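Local coordinates for protein NAD nucleotidase (Haemophilus influenzae, PDB 3ZTV) that hydrolyses NAD and nucleoside 5'-phosphates in the periplasm, yielding adenosine and nicotinamide riboside, with zinc as the metal cofactor, at residues A[200-206]-A[221-227]; A[124-128]-A[155-161]; A[363-369]-A[412-418]; A[390-394]-A[548-553]. All coordinates share one frame; numbering follows the deposited sequence.

Overall arrangement
Along the chain contact 2 comes first and contact 1 follows. The segments of contacts 3 and 4 come later and alternate. Contacts 1 and 2 belong to the calcineurin-like phosphoesterase part. Their centres are about 10 Å apart, and strands 198-203 and 151-159 lie side by side in one sheet. The zinc site lies past the C-terminal ends of the parallel strands of contact 1. Contacts 3 and 4 have centres about 14 Å apart and meet through helix 386-396, where Phe390 packs on Met366 and Ile416. Arg413, a likely substrate-binding residue, is in contact 3. The centres of contacts 1 and 3 are about 43 Å apart. The metal site and the nucleoside pocket thus belong to separate parts.

Contact 1. Residues A[200-206]-A[221-227]; sequences LLSHAGS and VIVTGDS. With ZN (zinc ion), chain B.
This is the parallel strand pair of a beta-alpha-beta unit in the calcineurin-like phosphoesterase fold, with a zinc site just past the C-terminal ends of the strands. Leu200, Leu201 and Ser202 pair with Ile222, Val223 and Thr224. The paired segments are twisted by 33° against each other. Leu200 N donates to Val221 O (2.8 Å), and Val223 N donates to Leu200 O. Further on, Ser202 N bonds to Val223 O (2.9 Å), and Gly225 N to Ser202 O. Leu200 and Ile222 lie side by side on one face of the sheet. On the other face Leu201 CD1 packs on Val223 CG1 (3.7 Å).

Past the strands, Asp226 CG stands anti to its own N (chi1 -167°) and OD1 binds zinc at 2.1 Å. Asp70, Asn102 and water 2 are further ligands. OD2 accepts a hydrogen bond from water 1 and forms a salt bridge with Lys163. The His203 ring crosses the Asp226 carboxylate, with the planes 63° apart. His203 is probably also a ligand, but as modelled CE1 rather than a nitrogen faces the metal and NE2 is placed toward Asp20, so the ring orientation is doubtful. Ser206 N, at the start of helix 206-215, donates to Ser227 OG (3.0 Å), which is also hydrogen-bonded to Glu263.

Strand 151-159 flanks 198-203, and strand 258-263 flanks 221-224. Helix 206-215 packs on Leu200 and Ile222 through Ile212.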
loop_
_atom_site.group_PDB
_atom_site.type_symbol
_atom_site.label_atom_id
_atom_site.label_comp_id
_atom_site.label_asym_id
_atom_site.label_seq_id
_atom_site.Cartn_x
_atom_site.Cartn_y
_atom_site.Cartn_z
ATOM N N LEU A 200 16.675 -10.972 1.873
ATOM C CA LEU A 200 15.229 -11.050 2.054
ATOM C C LEU A 200 14.807 -12.516 1.870
ATOM O O LEU A 200 15.052 -13.120 0.818
ATOM C CB LEU A 200 14.539 -10.150 1.030
ATOM C CG LEU A 200 13.016 -10.066 1.084
ATOM C CD1 LEU A 200 12.577 -9.402 2.377
ATOM C CD2 LEU A 200 12.480 -9.308 -0.119
ATOM N N LEU A 201 14.212 -13.085 2.912
ATOM C CA LEU A 201 13.711 -14.460 2.923
ATOM C C LEU A 201 12.198 -14.351 2.737
ATOM O O LEU A 201 11.461 -14.022 3.681
ATOM C CB LEU A 201 14.070 -15.129 4.251
ATOM C CG LEU A 201 13.688 -16.599 4.419
ATOM C CD1 LEU A 201 14.291 -17.477 3.320
ATOM C CD2 LEU A 201 14.090 -17.105 5.788
ATOM N N SER A 202 11.746 -14.553 1.505
ATOM C CA SER A 202 10.411 -14.130 1.084
ATOM C C SER A 202 9.560 -15.211 0.438
ATOM O O SER A 202 9.891 -15.744 -0.621
ATOM C CB SER A 202 10.503 -12.946 0.123
ATOM O OG SER A 202 9.231 -12.680 -0.450
ATOM N N HIS A 203 8.428 -15.496 1.099
ATOM C CA HIS A 203 7.380 -16.354 0.550
ATOM C C HIS A 203 6.411 -15.596 -0.365
ATOM O O HIS A 203 5.259 -16.032 -0.557
ATOM C CB HIS A 203 6.570 -17.077 1.642
ATOM C CG HIS A 203 6.068 -18.422 1.205
ATOM N ND1 HIS A 203 4.814 -18.660 0.663
ATOM C CD2 HIS A 203 6.712 -19.607 1.182
ATOM C CE1 HIS A 203 4.713 -19.947 0.351
ATOM N NE2 HIS A 203 5.849 -20.538 0.663
ATOM N N ALA A 204 6.847 -14.471 -0.929
ATOM C CA ALA A 204 5.963 -13.702 -1.813
ATOM C C ALA A 204 5.762 -14.340 -3.184
ATOM O O ALA A 204 4.872 -13.911 -3.927
ATOM C CB ALA A 204 6.469 -12.265 -1.983
ATOM N N GLY A 205 6.562 -15.355 -3.507
ATOM C CA GLY A 205 6.546 -15.969 -4.825
ATOM C C GLY A 205 7.536 -15.330 -5.799
ATOM O O GLY A 205 7.916 -14.153 -5.648
ATOM N N SER A 206 7.944 -16.087 -6.813
ATOM C CA SER A 206 8.919 -15.574 -7.776
ATOM C C SER A 206 8.483 -14.271 -8.444
ATOM O O SER A 206 9.290 -13.351 -8.577
ATOM C CB SER A 206 9.255 -16.637 -8.826
ATOM O OG SER A 206 10.108 -17.631 -8.288
ATOM N N VAL A 221 20.000 -10.180 -1.912
ATOM C CA VAL A 221 19.607 -11.546 -2.285
ATOM C C VAL A 221 18.178 -11.789 -1.805
ATOM O O VAL A 221 17.841 -11.460 -0.655
ATOM C CB VAL A 221 20.553 -12.627 -1.675
ATOM C CG1 VAL A 221 20.176 -14.033 -2.147
ATOM C CG2 VAL A 221 22.005 -12.340 -2.053
ATOM N N ILE A 222 17.345 -12.342 -2.681
ATOM C CA ILE A 222 15.976 -12.698 -2.300
ATOM C C ILE A 222 15.760 -14.205 -2.447
ATOM O O ILE A 222 15.626 -14.740 -3.559
ATOM C CB ILE A 222 14.921 -11.920 -3.116
ATOM C CG1 ILE A 222 15.219 -10.410 -3.113
ATOM C CG2 ILE A 222 13.520 -12.229 -2.595
ATOM C CD1 ILE A 222 14.290 -9.580 -3.978
ATOM N N VAL A 223 15.718 -14.883 -1.308
ATOM C CA VAL A 223 15.565 -16.330 -1.214
ATOM C C VAL A 223 14.068 -16.598 -1.192
ATOM O O VAL A 223 13.361 -16.104 -0.304
ATOM C CB VAL A 223 16.238 -16.860 0.078
ATOM C CG1 VAL A 223 16.117 -18.389 0.185
ATOM C CG2 VAL A 223 17.708 -16.410 0.144
ATOM N N THR A 224 13.593 -17.348 -2.183
ATOM C CA THR A 224 12.175 -17.388 -2.544
ATOM C C THR A 224 11.429 -18.663 -2.143
ATOM O O THR A 224 11.977 -19.777 -2.214
ATOM C CB THR A 224 12.043 -17.204 -4.070
ATOM O OG1 THR A 224 12.566 -15.921 -4.435
ATOM C CG2 THR A 224 10.618 -17.310 -4.556
ATOM N N GLY A 225 10.170 -18.470 -1.758
ATOM C CA GLY A 225 9.195 -19.542 -1.696
ATOM C C GLY A 225 7.870 -19.134 -2.303
ATOM O O GLY A 225 7.671 -17.969 -2.660
ATOM N N ASP A 226 6.986 -20.124 -2.412
ATOM C CA ASP A 226 5.577 -20.030 -2.846
ATOM C C ASP A 226 5.272 -20.492 -4.255
ATOM O O ASP A 226 4.208 -21.076 -4.483
ATOM C CB ASP A 226 4.910 -18.666 -2.596
ATOM C CG ASP A 226 3.386 -18.727 -2.773
ATOM O OD1 ASP A 226 2.702 -19.443 -2.015
ATOM O OD2 ASP A 226 2.842 -18.060 -3.685
ATOM N N SER A 227 6.165 -20.201 -5.196
ATOM C CA SER A 227 5.933 -20.541 -6.598
ATOM C C SER A 227 6.322 -21.978 -6.975
ATOM O O SER A 227 5.862 -22.486 -7.999
ATOM C CB SER A 227 6.631 -19.525 -7.524
ATOM O OG SER A 227 7.868 -19.037 -6.991
HETATM ZN ZN ZN B . 3.106 -20.958 -0.545
HETATM O O HOH W 1 1.848 -15.488 -3.872
HETATM O O HOH W 2 2.915 -22.334 -1.993
#

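Contact 2. Residues A[124-128]-A[155-161]; sequences LSANV and IIGLDTV
Asn127 uses its side-chain amide to grip the backbone of Asp159 in segment 155-161. This joins the loop after strand 123-124 of one phosphoesterase sheet to a strand of the other. OD1 of Asn127 accepts from Asp159 N at 2.9 Å, with the donor 15° off the carbonyl plane. ND2 of Asn127 gives a nearly straight bond to Asp159 O at 2.9 Å, close to the plane of its own amide. With both ends of the amide bonded to Asp159, its rotation is fixed. Chi1 of 68° sets CG between the backbone N and the carbonyl carbon, which swings the amide over to the strand. ND2 is also hydrogen-bonded to Tyr177 O.

Leu158 crosses the Asn127 side chain at about a right angle, with CD1 against CG of the amide (3.5 Å). One step back, Ala126 N donates to Gly157 O at 2.8 Å, but from well above the carbonyl plane. Gly157 lets the loop come this close, because a side chain there would run into Leu124 O. Leu124 and Ile155 also cross nearly square. Val128 CG2 rests on Asp159 CB at 3.6 Å, and Leu124 CD1 meets Ile155 CG2 at 3.7 Å.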
loop_
_atom_site.group_PDB
_atom_site.type_symbol
_atom_site.label_atom_id
_atom_site.label_comp_id
_atom_site.label_asym_id
_atom_site.label_seq_id
_atom_site.Cartn_x
_atom_site.Cartn_y
_atom_site.Cartn_z
ATOM N N LEU A 124 11.018 -15.498 11.126
ATOM C CA LEU A 124 10.974 -14.103 10.678
ATOM C C LEU A 124 9.769 -13.828 9.786
ATOM O O LEU A 124 9.446 -14.634 8.904
ATOM C CB LEU A 124 12.233 -13.772 9.877
ATOM C CG LEU A 124 13.586 -14.051 10.516
ATOM C CD1 LEU A 124 14.705 -13.801 9.498
ATOM C CD2 LEU A 124 13.777 -13.200 11.754
ATOM N N SER A 125 9.132 -12.675 9.984
ATOM C CA SER A 125 8.104 -12.192 9.059
ATOM C C SER A 125 7.819 -10.723 9.357
ATOM O O SER A 125 7.284 -10.385 10.422
ATOM C CB SER A 125 6.814 -13.013 9.151
ATOM O OG SER A 125 5.931 -12.618 8.122
ATOM N N ALA A 126 8.212 -9.848 8.435
ATOM C CA ALA A 126 8.122 -8.406 8.655
ATOM C C ALA A 126 6.778 -7.792 8.264
ATOM O O ALA A 126 6.453 -6.713 8.746
ATOM C CB ALA A 126 9.255 -7.686 7.925
ATOM N N ASN A 127 6.006 -8.453 7.402
ATOM C CA ASN A 127 4.747 -7.880 6.922
ATOM C C ASN A 127 3.517 -8.630 7.453
ATOM O O ASN A 127 2.394 -8.406 6.981
ATOM C CB ASN A 127 4.709 -7.768 5.388
ATOM C CG ASN A 127 4.674 -9.121 4.692
ATOM O OD1 ASN A 127 5.265 -10.093 5.159
ATOM N ND2 ASN A 127 3.997 -9.172 3.557
ATOM N N VAL A 128 3.732 -9.523 8.425
ATOM C CA VAL A 128 2.653 -10.252 9.084
ATOM C C VAL A 128 2.827 -9.967 10.572
ATOM O O VAL A 128 3.801 -10.413 11.190
ATOM C CB VAL A 128 2.740 -11.760 8.792
ATOM C CG1 VAL A 128 1.545 -12.479 9.403
ATOM C CG2 VAL A 128 2.820 -12.009 7.282
ATOM N N ILE A 155 18.789 -9.976 7.837
ATOM C CA ILE A 155 17.857 -10.823 7.115
ATOM C C ILE A 155 16.428 -10.450 7.517
ATOM O O ILE A 155 16.116 -10.323 8.704
ATOM C CB ILE A 155 18.159 -12.320 7.321
ATOM C CG1 ILE A 155 17.192 -13.178 6.500
ATOM C CG2 ILE A 155 18.160 -12.682 8.786
ATOM C CD1 ILE A 155 17.646 -14.619 6.317
ATOM N N ILE A 156 15.583 -10.245 6.513
ATOM C CA ILE A 156 14.207 -9.778 6.682
ATOM C C ILE A 156 13.267 -10.875 6.191
ATOM O O ILE A 156 13.484 -11.430 5.115
ATOM C CB ILE A 156 13.953 -8.513 5.821
ATOM C CG1 ILE A 156 14.914 -7.383 6.184
ATOM C CG2 ILE A 156 12.507 -8.032 5.925
ATOM C CD1 ILE A 156 14.980 -6.323 5.115
ATOM N N GLY A 157 12.222 -11.200 6.953
ATOM C CA GLY A 157 11.252 -12.178 6.493
ATOM C C GLY A 157 10.073 -11.512 5.804
ATOM O O GLY A 157 9.742 -10.366 6.119
ATOM N N LEU A 158 9.401 -12.227 4.903
ATOM C CA LEU A 158 8.268 -11.658 4.168
ATOM C C LEU A 158 7.314 -12.751 3.692
ATOM O O LEU A 158 7.765 -13.810 3.242
ATOM C CB LEU A 158 8.770 -10.852 2.956
ATOM C CG LEU A 158 7.875 -9.730 2.410
ATOM C CD1 LEU A 158 7.855 -8.528 3.346
ATOM C CD2 LEU A 158 8.355 -9.298 1.019
ATOM N N ASP A 159 6.011 -12.473 3.742
ATOM C CA ASP A 159 4.992 -13.420 3.277
ATOM C C ASP A 159 4.169 -12.847 2.140
ATOM O O ASP A 159 4.074 -11.626 1.964
ATOM C CB ASP A 159 4.047 -13.765 4.434
ATOM C CG ASP A 159 3.437 -15.172 4.340
ATOM O OD1 ASP A 159 3.503 -15.849 3.286
ATOM O OD2 ASP A 159 2.855 -15.607 5.372
ATOM N N THR A 160 3.596 -13.736 1.343
ATOM C CA THR A 160 2.595 -13.353 0.369
ATOM C C THR A 160 1.320 -12.891 1.092
ATOM O O THR A 160 0.900 -13.498 2.089
ATOM C CB THR A 160 2.329 -14.502 -0.615
ATOM O OG1 THR A 160 1.483 -14.031 -1.674
ATOM C CG2 THR A 160 1.722 -15.753 0.072
ATOM N N VAL A 161 0.718 -11.800 0.624
ATOM C CA VAL A 161 -0.399 -11.167 1.330
ATOM C C VAL A 161 -1.773 -11.671 0.879
ATOM O O VAL A 161 -2.453 -12.379 1.632
ATOM C CB VAL A 161 -0.321 -9.621 1.270
ATOM C CG1 VAL A 161 -1.571 -9.008 1.876
ATOM C CG2 VAL A 161 0.930 -9.133 2.006
#

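Contact 3. Residues A[363-369]-A[412-418]; sequences GSAMPGG and VRADILP
Met366 and Ile416 form a single antiparallel, hydrogen-bonded bridge between two loops. Met366 N donates to Ile416 O, and Ile416 N donates to Met366 O, both at 2.9 Å. Their side chains lean together, with the Met366 methyl CE on Ile416 CG2 (3.8 Å). Beside the bridge, Asp415 OD1 accepts a nearly straight bond from Gly368 N at 2.8 Å. The amide comes from above the carboxylate plane, about 40° out of it. Asp415 CG lies anti to its own carbonyl carbon (chi1 -62°), which brings OD1 to the glycine. Gly368 O is turned to Asn372 ND2.

Gly369 N makes a weak bond to Val412 O. Gly368 and Gly369 let the chains run close here, since a side chain on Gly368 would strike Ala414 O. At the other end Ala365 CB is tight against Leu417 CD2 (3.5 Å). Water 3 donates to both Ser364 O and Ile416 O.

Further out, Phe390 of helix 386-396 and Ile361 of strand 357-362 back both Met366 and Ile416. The side chain of Arg413 comes within about 6 Å of the bound adenosine. One end of the paired loops, at Arg413, thus borders the nucleoside site of the C-terminal domain of 5'-nucleotidases, where Arg413 probably binds substrate.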
loop_
_atom_site.group_PDB
_atom_site.type_symbol
_atom_site.label_atom_id
_atom_site.label_comp_id
_atom_site.label_asym_id
_atom_site.label_seq_id
_atom_site.Cartn_x
_atom_site.Cartn_y
_atom_site.Cartn_z
ATOM N N GLY A 363 -27.218 -42.904 6.062
ATOM C CA GLY A 363 -28.092 -42.811 4.912
ATOM C C GLY A 363 -27.726 -43.780 3.811
ATOM O O GLY A 363 -27.055 -44.787 4.046
ATOM N N SER A 364 -28.165 -43.464 2.598
ATOM C CA SER A 364 -27.992 -44.347 1.456
ATOM C C SER A 364 -26.670 -44.112 0.741
ATOM O O SER A 364 -26.115 -43.012 0.786
ATOM C CB SER A 364 -29.147 -44.165 0.469
ATOM O OG SER A 364 -30.358 -44.659 1.013
ATOM N N ALA A 365 -26.180 -45.151 0.077
ATOM C CA ALA A 365 -24.970 -45.054 -0.724
ATOM C C ALA A 365 -25.077 -43.901 -1.716
ATOM O O ALA A 365 -26.145 -43.641 -2.274
ATOM C CB ALA A 365 -24.724 -46.362 -1.461
ATOM N N MET A 366 -23.967 -43.200 -1.920
ATOM C CA MET A 366 -23.887 -42.160 -2.940
ATOM C C MET A 366 -23.234 -42.756 -4.186
ATOM O O MET A 366 -22.038 -43.043 -4.185
ATOM C CB MET A 366 -23.096 -40.961 -2.411
ATOM C CG MET A 366 -23.866 -40.153 -1.375
ATOM S SD MET A 366 -22.882 -38.899 -0.523
ATOM C CE MET A 366 -21.871 -39.910 0.558
ATOM N N PRO A 367 -24.027 -42.984 -5.246
ATOM C CA PRO A 367 -23.509 -43.693 -6.421
ATOM C C PRO A 367 -22.331 -42.966 -7.060
ATOM O O PRO A 367 -22.331 -41.734 -7.151
ATOM C CB PRO A 367 -24.707 -43.716 -7.379
ATOM C CG PRO A 367 -25.903 -43.554 -6.500
ATOM C CD PRO A 367 -25.462 -42.675 -5.367
ATOM N N GLY A 368 -21.341 -43.742 -7.487
ATOM C CA GLY A 368 -20.172 -43.224 -8.172
ATOM C C GLY A 368 -19.605 -44.281 -9.098
ATOM O O GLY A 368 -20.295 -45.244 -9.452
ATOM N N GLY A 369 -18.349 -44.112 -9.494
ATOM C CA GLY A 369 -17.706 -45.067 -10.371
ATOM C C GLY A 369 -18.221 -44.982 -11.792
ATOM O O GLY A 369 -19.059 -44.140 -12.118
ATOM N N VAL A 412 -13.931 -40.127 -9.602
ATOM C CA VAL A 412 -14.479 -40.903 -8.493
ATOM C C VAL A 412 -14.735 -42.342 -8.964
ATOM O O VAL A 412 -15.538 -42.578 -9.869
ATOM C CB VAL A 412 -15.759 -40.244 -7.916
ATOM C CG1 VAL A 412 -15.572 -38.733 -7.821
ATOM C CG2 VAL A 412 -16.974 -40.566 -8.768
ATOM N N ARG A 413 -14.039 -43.298 -8.355
ATOM C CA ARG A 413 -13.953 -44.654 -8.900
ATOM C C ARG A 413 -14.979 -45.650 -8.367
ATOM O O ARG A 413 -15.061 -46.774 -8.860
ATOM C CB ARG A 413 -12.551 -45.226 -8.672
ATOM C CG ARG A 413 -11.487 -44.698 -9.609
ATOM C CD ARG A 413 -10.158 -45.377 -9.319
ATOM N NE ARG A 413 -9.241 -45.312 -10.452
ATOM C CZ ARG A 413 -7.972 -45.706 -10.404
ATOM N NH1 ARG A 413 -7.469 -46.185 -9.274
ATOM N NH2 ARG A 413 -7.205 -45.617 -11.481
ATOM N N ALA A 414 -15.750 -45.255 -7.363
ATOM C CA ALA A 414 -16.725 -46.168 -6.774
ATOM C C ALA A 414 -17.790 -45.416 -5.997
ATOM O O ALA A 414 -17.636 -44.227 -5.704
ATOM C CB ALA A 414 -16.030 -47.186 -5.874
ATOM N N ASP A 415 -18.874 -46.112 -5.663
ATOM C CA ASP A 415 -19.892 -45.549 -4.793
ATOM C C ASP A 415 -19.240 -45.220 -3.460
ATOM O O ASP A 415 -18.292 -45.890 -3.045
ATOM C CB ASP A 415 -21.028 -46.552 -4.529
ATOM C CG ASP A 415 -21.780 -46.965 -5.791
ATOM O OD1 ASP A 415 -21.494 -46.457 -6.889
ATOM O OD2 ASP A 415 -22.691 -47.813 -5.670
ATOM N N ILE A 416 -19.753 -44.202 -2.784
ATOM C CA ILE A 416 -19.348 -43.925 -1.418
ATOM C C ILE A 416 -20.447 -44.446 -0.502
ATOM O O ILE A 416 -21.570 -43.939 -0.519
ATOM C CB ILE A 416 -19.104 -42.424 -1.187
ATOM C CG1 ILE A 416 -17.979 -41.936 -2.101
ATOM C CG2 ILE A 416 -18.764 -42.155 0.267
ATOM C CD1 ILE A 416 -17.686 -40.447 -1.998
ATOM N N LEU A 417 -20.119 -45.470 0.280
ATOM C CA LEU A 417 -21.105 -46.194 1.078
ATOM C C LEU A 417 -21.190 -45.654 2.498
ATOM O O LEU A 417 -20.221 -45.096 3.013
ATOM C CB LEU A 417 -20.751 -47.685 1.110
ATOM C CG LEU A 417 -20.563 -48.382 -0.239
ATOM C CD1 LEU A 417 -20.258 -49.863 -0.038
ATOM C CD2 LEU A 417 -21.783 -48.201 -1.126
ATOM N N PRO A 418 -22.354 -45.826 3.146
ATOM C CA PRO A 418 -22.501 -45.405 4.543
ATOM C C PRO A 418 -21.532 -46.151 5.455
ATOM O O PRO A 418 -21.108 -47.261 5.128
ATOM C CB PRO A 418 -23.949 -45.789 4.878
ATOM C CG PRO A 418 -24.300 -46.848 3.885
ATOM C CD PRO A 418 -23.575 -46.469 2.632
HETATM O O HOH W 3 -23.317 -42.929 1.609
#

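Contact 4. Residues A[390-394]-A[548-553]; sequences FIAET and SFIKFM
Water 4 donates to two backbone carbonyls, Thr394 O at 2.7 Å and Ser548 O at 2.8 Å, and so bridges the two helices. No direct hydrogen bond crosses between them. Thr394 OG1 turns back to its own helix and bonds to Ile391 O at 2.7 Å, on a lone pair in the carbonyl plane. Its chi1 of 73° puts OG1 there and turns the methyl CG2 to the other helix. CG2 then rests on Phe552 CB (3.7 Å) and near Phe549 CD2.

The rest of the contact is an aromatic cluster. The edge of Phe549 points at the face of Phe390 in an offset edge-to-face pair, with the planes at 62°. Phe390 also meets Phe552 in an offset edge-to-face manner, though the detail is doubtful because the rings are modelled too close. Met553 SD sits at the edge of the Phe390 ring, a Met-aromatic contact. Ile391 CD1 touches the edge of Phe549 at CD2 (3.4 Å).

Segments 390-394 and 548-553 cross almost square, at 87°, within helices 386-396 and 545-555. Phe559 adds a further ring against both Phe390 and Phe552. Ile361 of strand 357-362 backs Phe390 and Met553, and Phe429 of helix 423-429 meets Phe549 edge-to-face.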
loop_
_atom_site.group_PDB
_atom_site.type_symbol
_atom_site.label_atom_id
_atom_site.label_comp_id
_atom_site.label_asym_id
_atom_site.label_seq_id
_atom_site.Cartn_x
_atom_site.Cartn_y
_atom_site.Cartn_z
ATOM N N PHE A 390 -20.454 -34.935 -4.075
ATOM C CA PHE A 390 -19.795 -34.955 -2.775
ATOM C C PHE A 390 -18.349 -34.444 -2.868
ATOM O O PHE A 390 -17.927 -33.584 -2.090
ATOM C CB PHE A 390 -19.818 -36.380 -2.222
ATOM C CG PHE A 390 -19.393 -36.489 -0.789
ATOM C CD1 PHE A 390 -19.302 -35.367 0.011
ATOM C CD2 PHE A 390 -19.102 -37.726 -0.237
ATOM C CE1 PHE A 390 -18.914 -35.472 1.326
ATOM C CE2 PHE A 390 -18.713 -37.837 1.081
ATOM C CZ PHE A 390 -18.620 -36.706 1.866
ATOM N N ILE A 391 -17.587 -34.987 -3.810
ATOM C CA ILE A 391 -16.206 -34.553 -3.970
ATOM C C ILE A 391 -16.150 -33.059 -4.301
ATOM O O ILE A 391 -15.315 -32.326 -3.764
ATOM C CB ILE A 391 -15.447 -35.395 -5.020
ATOM C CG1 ILE A 391 -15.383 -36.859 -4.571
ATOM C CG2 ILE A 391 -14.046 -34.835 -5.228
ATOM C CD1 ILE A 391 -14.828 -37.039 -3.195
ATOM N N ALA A 392 -17.047 -32.597 -5.169
ATOM C CA ALA A 392 -17.111 -31.167 -5.471
ATOM C C ALA A 392 -17.377 -30.341 -4.209
ATOM O O ALA A 392 -16.801 -29.265 -4.036
ATOM C CB ALA A 392 -18.155 -30.875 -6.547
ATOM N N GLU A 393 -18.228 -30.849 -3.325
ATOM C CA GLU A 393 -18.492 -30.162 -2.055
ATOM C C GLU A 393 -17.246 -30.080 -1.160
ATOM O O GLU A 393 -17.046 -29.084 -0.466
ATOM C CB GLU A 393 -19.658 -30.807 -1.291
ATOM C CG GLU A 393 -20.999 -30.781 -2.026
ATOM C CD GLU A 393 -21.715 -29.436 -1.959
ATOM O OE1 GLU A 393 -21.240 -28.511 -1.262
ATOM O OE2 GLU A 393 -22.769 -29.311 -2.621
ATOM N N THR A 394 -16.410 -31.119 -1.169
ATOM C CA THR A 394 -15.186 -31.081 -0.368
ATOM C C THR A 394 -14.236 -30.002 -0.896
ATOM O O THR A 394 -13.531 -29.352 -0.130
ATOM C CB THR A 394 -14.467 -32.459 -0.300
ATOM O OG1 THR A 394 -13.849 -32.760 -1.553
ATOM C CG2 THR A 394 -15.449 -33.582 0.080
ATOM N N SER A 548 -8.636 -32.536 1.267
ATOM C CA SER A 548 -9.904 -31.799 1.255
ATOM C C SER A 548 -11.044 -32.676 1.775
ATOM O O SER A 548 -11.896 -32.231 2.554
ATOM C CB SER A 548 -10.232 -31.329 -0.162
ATOM O OG SER A 548 -9.280 -30.392 -0.629
ATOM N N PHE A 549 -11.047 -33.934 1.351
ATOM C CA PHE A 549 -12.058 -34.876 1.802
ATOM C C PHE A 549 -11.972 -35.076 3.308
ATOM O O PHE A 549 -12.987 -35.066 3.997
ATOM C CB PHE A 549 -11.940 -36.210 1.070
ATOM C CG PHE A 549 -13.171 -37.059 1.191
ATOM C CD1 PHE A 549 -13.451 -37.726 2.369
ATOM C CD2 PHE A 549 -14.077 -37.141 0.148
ATOM C CE1 PHE A 549 -14.593 -38.490 2.493
ATOM C CE2 PHE A 549 -15.222 -37.906 0.270
ATOM C CZ PHE A 549 -15.477 -38.578 1.447
ATOM N N ILE A 550 -10.756 -35.237 3.824
ATOM C CA ILE A 550 -10.551 -35.343 5.267
ATOM C C ILE A 550 -11.082 -34.112 6.029
ATOM O O ILE A 550 -11.765 -34.252 7.046
ATOM C CB ILE A 550 -9.066 -35.600 5.598
ATOM C CG1 ILE A 550 -8.687 -37.027 5.206
ATOM C CG2 ILE A 550 -8.782 -35.350 7.067
ATOM C CD1 ILE A 550 -7.191 -37.225 5.043
ATOM N N LYS A 551 -10.778 -32.911 5.542
ATOM C CA LYS A 551 -11.310 -31.699 6.177
ATOM C C LYS A 551 -12.839 -31.693 6.208
ATOM O O LYS A 551 -13.456 -31.280 7.194
ATOM C CB LYS A 551 -10.845 -30.446 5.442
ATOM C CG LYS A 551 -9.373 -30.150 5.544
ATOM C CD LYS A 551 -9.092 -28.794 4.920
ATOM C CE LYS A 551 -7.605 -28.533 4.822
ATOM N NZ LYS A 551 -7.328 -27.189 4.238
ATOM N N PHE A 552 -13.451 -32.114 5.109
ATOM C CA PHE A 552 -14.905 -32.137 5.017
ATOM C C PHE A 552 -15.507 -33.049 6.083
ATOM O O PHE A 552 -16.470 -32.678 6.756
ATOM C CB PHE A 552 -15.347 -32.553 3.611
ATOM C CG PHE A 552 -16.835 -32.498 3.398
ATOM C CD1 PHE A 552 -17.627 -33.589 3.709
ATOM C CD2 PHE A 552 -17.437 -31.363 2.880
ATOM C CE1 PHE A 552 -18.995 -33.550 3.520
ATOM C CE2 PHE A 552 -18.806 -31.319 2.681
ATOM C CZ PHE A 552 -19.585 -32.417 3.002
ATOM N N MET A 553 -14.938 -34.238 6.251
ATOM C CA MET A 553 -15.442 -35.148 7.269
ATOM C C MET A 553 -15.213 -34.611 8.680
ATOM O O MET A 553 -16.022 -34.842 9.574
ATOM C CB MET A 553 -14.838 -36.547 7.112
ATOM C CG MET A 553 -15.197 -37.252 5.807
ATOM S SD MET A 553 -16.976 -37.407 5.521
ATOM C CE MET A 553 -17.541 -38.130 7.061
HETATM O O HOH W 4 -12.974 -29.597 2.500
#